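PDB 4CDB: listeriolysin O from Listeria monocytogenes, which binds cholesterol-containing host membranes, changes conformation in a major way, inserts and forms an oligomeric pore complex that lyses the cell. Local coordinates for residues E149-E153 with K154-A158. Numbering follows the deposited sequence.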
loop_
_atom_site.group_PDB
_atom_site.type_symbol
_atom_site.label_atom_id
_atom_site.label_comp_id
_atom_site.label_asym_id
_atom_site.label_seq_id
_atom_site.Cartn_x
_atom_site.Cartn_y
_atom_site.Cartn_z
ATOM N N GLU A 149 -23.483 -2.633 -25.332
ATOM C CA GLU A 149 -24.647 -3.414 -25.734
ATOM C C GLU A 149 -24.392 -4.190 -27.018
ATOM O O GLU A 149 -24.872 -5.311 -27.180
ATOM C CB GLU A 149 -25.878 -2.520 -25.900
ATOM C CG GLU A 149 -26.566 -2.180 -24.594
ATOM C CD GLU A 149 -26.995 -3.418 -23.824
ATOM O OE1 GLU A 149 -27.537 -4.357 -24.448
ATOM O OE2 GLU A 149 -26.799 -3.448 -22.591
ATOM N N ARG A 150 -23.636 -3.585 -27.930
ATOM C CA ARG A 150 -23.290 -4.233 -29.189
ATOM C C ARG A 150 -22.454 -5.491 -28.960
ATOM O O ARG A 150 -22.613 -6.491 -29.663
ATOM C CB ARG A 150 -22.568 -3.255 -30.124
ATOM C CG ARG A 150 -23.393 -2.852 -31.337
ATOM C CD ARG A 150 -23.043 -1.452 -31.836
ATOM N NE ARG A 150 -21.664 -1.338 -32.304
ATOM C CZ ARG A 150 -21.166 -0.260 -32.904
ATOM N NH1 ARG A 150 -21.937 0.799 -33.115
ATOM N NH2 ARG A 150 -19.901 -0.238 -33.298
ATOM N N TRP A 151 -21.576 -5.443 -27.963
ATOM C CA TRP A 151 -20.759 -6.599 -27.613
ATOM C C TRP A 151 -21.598 -7.683 -26.941
ATOM O O TRP A 151 -21.418 -8.871 -27.204
ATOM C CB TRP A 151 -19.599 -6.191 -26.701
ATOM C CG TRP A 151 -18.693 -7.340 -26.343
ATOM C CD1 TRP A 151 -17.656 -7.829 -27.085
ATOM C CD2 TRP A 151 -18.747 -8.142 -25.155
ATOM N NE1 TRP A 151 -17.062 -8.884 -26.432
ATOM C CE2 TRP A 151 -17.714 -9.096 -25.245
ATOM C CE3 TRP A 151 -19.568 -8.144 -24.024
ATOM C CZ2 TRP A 151 -17.481 -10.044 -24.248
ATOM C CZ3 TRP A 151 -19.337 -9.086 -23.035
ATOM C CH2 TRP A 151 -18.302 -10.022 -23.153
ATOM N N ASN A 152 -22.513 -7.262 -26.073
ATOM C CA ASN A 152 -23.385 -8.191 -25.363
ATOM C C ASN A 152 -24.342 -8.938 -26.291
ATOM O O ASN A 152 -24.867 -9.991 -25.933
ATOM C CB ASN A 152 -24.182 -7.462 -24.275
ATOM C CG ASN A 152 -23.321 -7.038 -23.099
ATOM O OD1 ASN A 152 -22.392 -7.744 -22.707
ATOM N ND2 ASN A 152 -23.632 -5.881 -22.525
ATOM N N GLU A 153 -24.561 -8.390 -27.481
ATOM C CA GLU A 153 -25.554 -8.936 -28.402
ATOM C C GLU A 153 -24.952 -9.638 -29.621
ATOM O O GLU A 153 -25.682 -10.087 -30.504
ATOM C CB GLU A 153 -26.516 -7.836 -28.862
ATOM C CG GLU A 153 -27.359 -7.234 -27.747
ATOM C CD GLU A 153 -28.242 -6.093 -28.226
ATOM O OE1 GLU A 153 -28.214 -5.777 -29.434
ATOM O OE2 GLU A 153 -28.966 -5.512 -27.390
ATOM N N LYS A 154 -23.626 -9.731 -29.672
ATOM C CA LYS A 154 -22.958 -10.385 -30.795
ATOM C C LYS A 154 -21.842 -11.326 -30.358
ATOM O O LYS A 154 -21.643 -12.383 -30.956
ATOM C CB LYS A 154 -22.381 -9.352 -31.768
ATOM C CG LYS A 154 -23.383 -8.723 -32.716
ATOM C CD LYS A 154 -22.667 -8.091 -33.903
ATOM C CE LYS A 154 -23.571 -7.138 -34.665
ATOM N NZ LYS A 154 -22.831 -6.442 -35.756
ATOM N N TYR A 155 -21.107 -10.936 -29.321
ATOM C CA TYR A 155 -19.897 -11.655 -28.945
ATOM C C TYR A 155 -19.953 -12.249 -27.542
ATOM O O TYR A 155 -19.144 -13.112 -27.201
ATOM C CB TYR A 155 -18.673 -10.740 -29.082
ATOM C CG TYR A 155 -18.579 -10.061 -30.430
ATOM C CD1 TYR A 155 -18.050 -10.727 -31.529
ATOM C CD2 TYR A 155 -19.035 -8.762 -30.608
ATOM C CE1 TYR A 155 -17.973 -10.113 -32.767
ATOM C CE2 TYR A 155 -18.961 -8.140 -31.842
ATOM C CZ TYR A 155 -18.429 -8.820 -32.917
ATOM O OH TYR A 155 -18.353 -8.203 -34.145
ATOM N N ALA A 156 -20.906 -11.791 -26.736
ATOM C CA ALA A 156 -21.004 -12.222 -25.342
ATOM C C ALA A 156 -21.125 -13.735 -25.199
ATOM O O ALA A 156 -20.484 -14.338 -24.339
ATOM C CB ALA A 156 -22.172 -11.531 -24.657
ATOM N N GLN A 157 -21.945 -14.345 -26.048
ATOM C CA GLN A 157 -22.139 -15.790 -26.011
ATOM C C GLN A 157 -20.878 -16.552 -26.416
ATOM O O GLN A 157 -20.641 -17.666 -25.954
ATOM C CB GLN A 157 -23.325 -16.197 -26.889
ATOM C CG GLN A 157 -24.678 -15.740 -26.355
ATOM C CD GLN A 157 -25.131 -16.519 -25.128
ATOM O OE1 GLN A 157 -24.517 -17.516 -24.743
ATOM N NE2 GLN A 157 -26.216 -16.065 -24.510
ATOM N N ALA A 158 -20.065 -15.941 -27.271
ATOM C CA ALA A 158 -18.829 -16.573 -27.724
ATOM C C ALA A 158 -17.703 -16.423 -26.705
ATOM O O ALA A 158 -16.647 -17.038 -26.843
ATOM C CB ALA A 158 -18.407 -16.005 -29.064
#
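One face of the Trp151 indole is covered by Ala156, whose CA stands 4.2 Å from the centroid of the six-membered ring of Trp151 and only 12° off its normal, a CH-pi contact. An alanine suits this place because its small side chain lets the backbone come close to the ring, while its CB also lies 3.4 Å from Asn152 O. At the five-membered end of the indole, Tyr155 approaches obliquely: its CB is 3.6 Å from Trp151 NE1. The planes are near parallel (27°) but slid apart, the centroids of the Trp151 five-membered ring and the Tyr155 ring 5.8 Å from each other, so they hardly overlap. Tyrosine suits this place because its flat apolar ring can lie against both Trp151 and Met123. On one face of the phenol, toward its rim, sits CB of the preceding Lys154. Although CB of Trp151 points away from residues 154-158, the chi1 of -178° puts CG beside the carbonyl carbon and brings the indole back to Tyr155 and Ala156.

That carbonyl is the hub of the turn that ends the helix. Trp151 O accepts the N-H of Tyr155 at 3.0 Å, and two weaker bonds from Lys154 N and Ala156 N converge on the same oxygen. Tryptophan brings both a broad apolar surface and one donor, NE1, which is satisfied by Pro121 O. Arg150 and Lys154 have chains long enough to reach residues 127-129: Arg150 NH2 bonds to the carbonyls of Asp127 and Lys129, and Lys154 NZ makes a long, weak ion pair with Asp127.

The contact closes the C-terminal end of helix 137-152, at the protein surface, and starts the loop leading to strand 165-172; Leu120 and Met123, between strands 114-118 and 129-132, pack against Trp151.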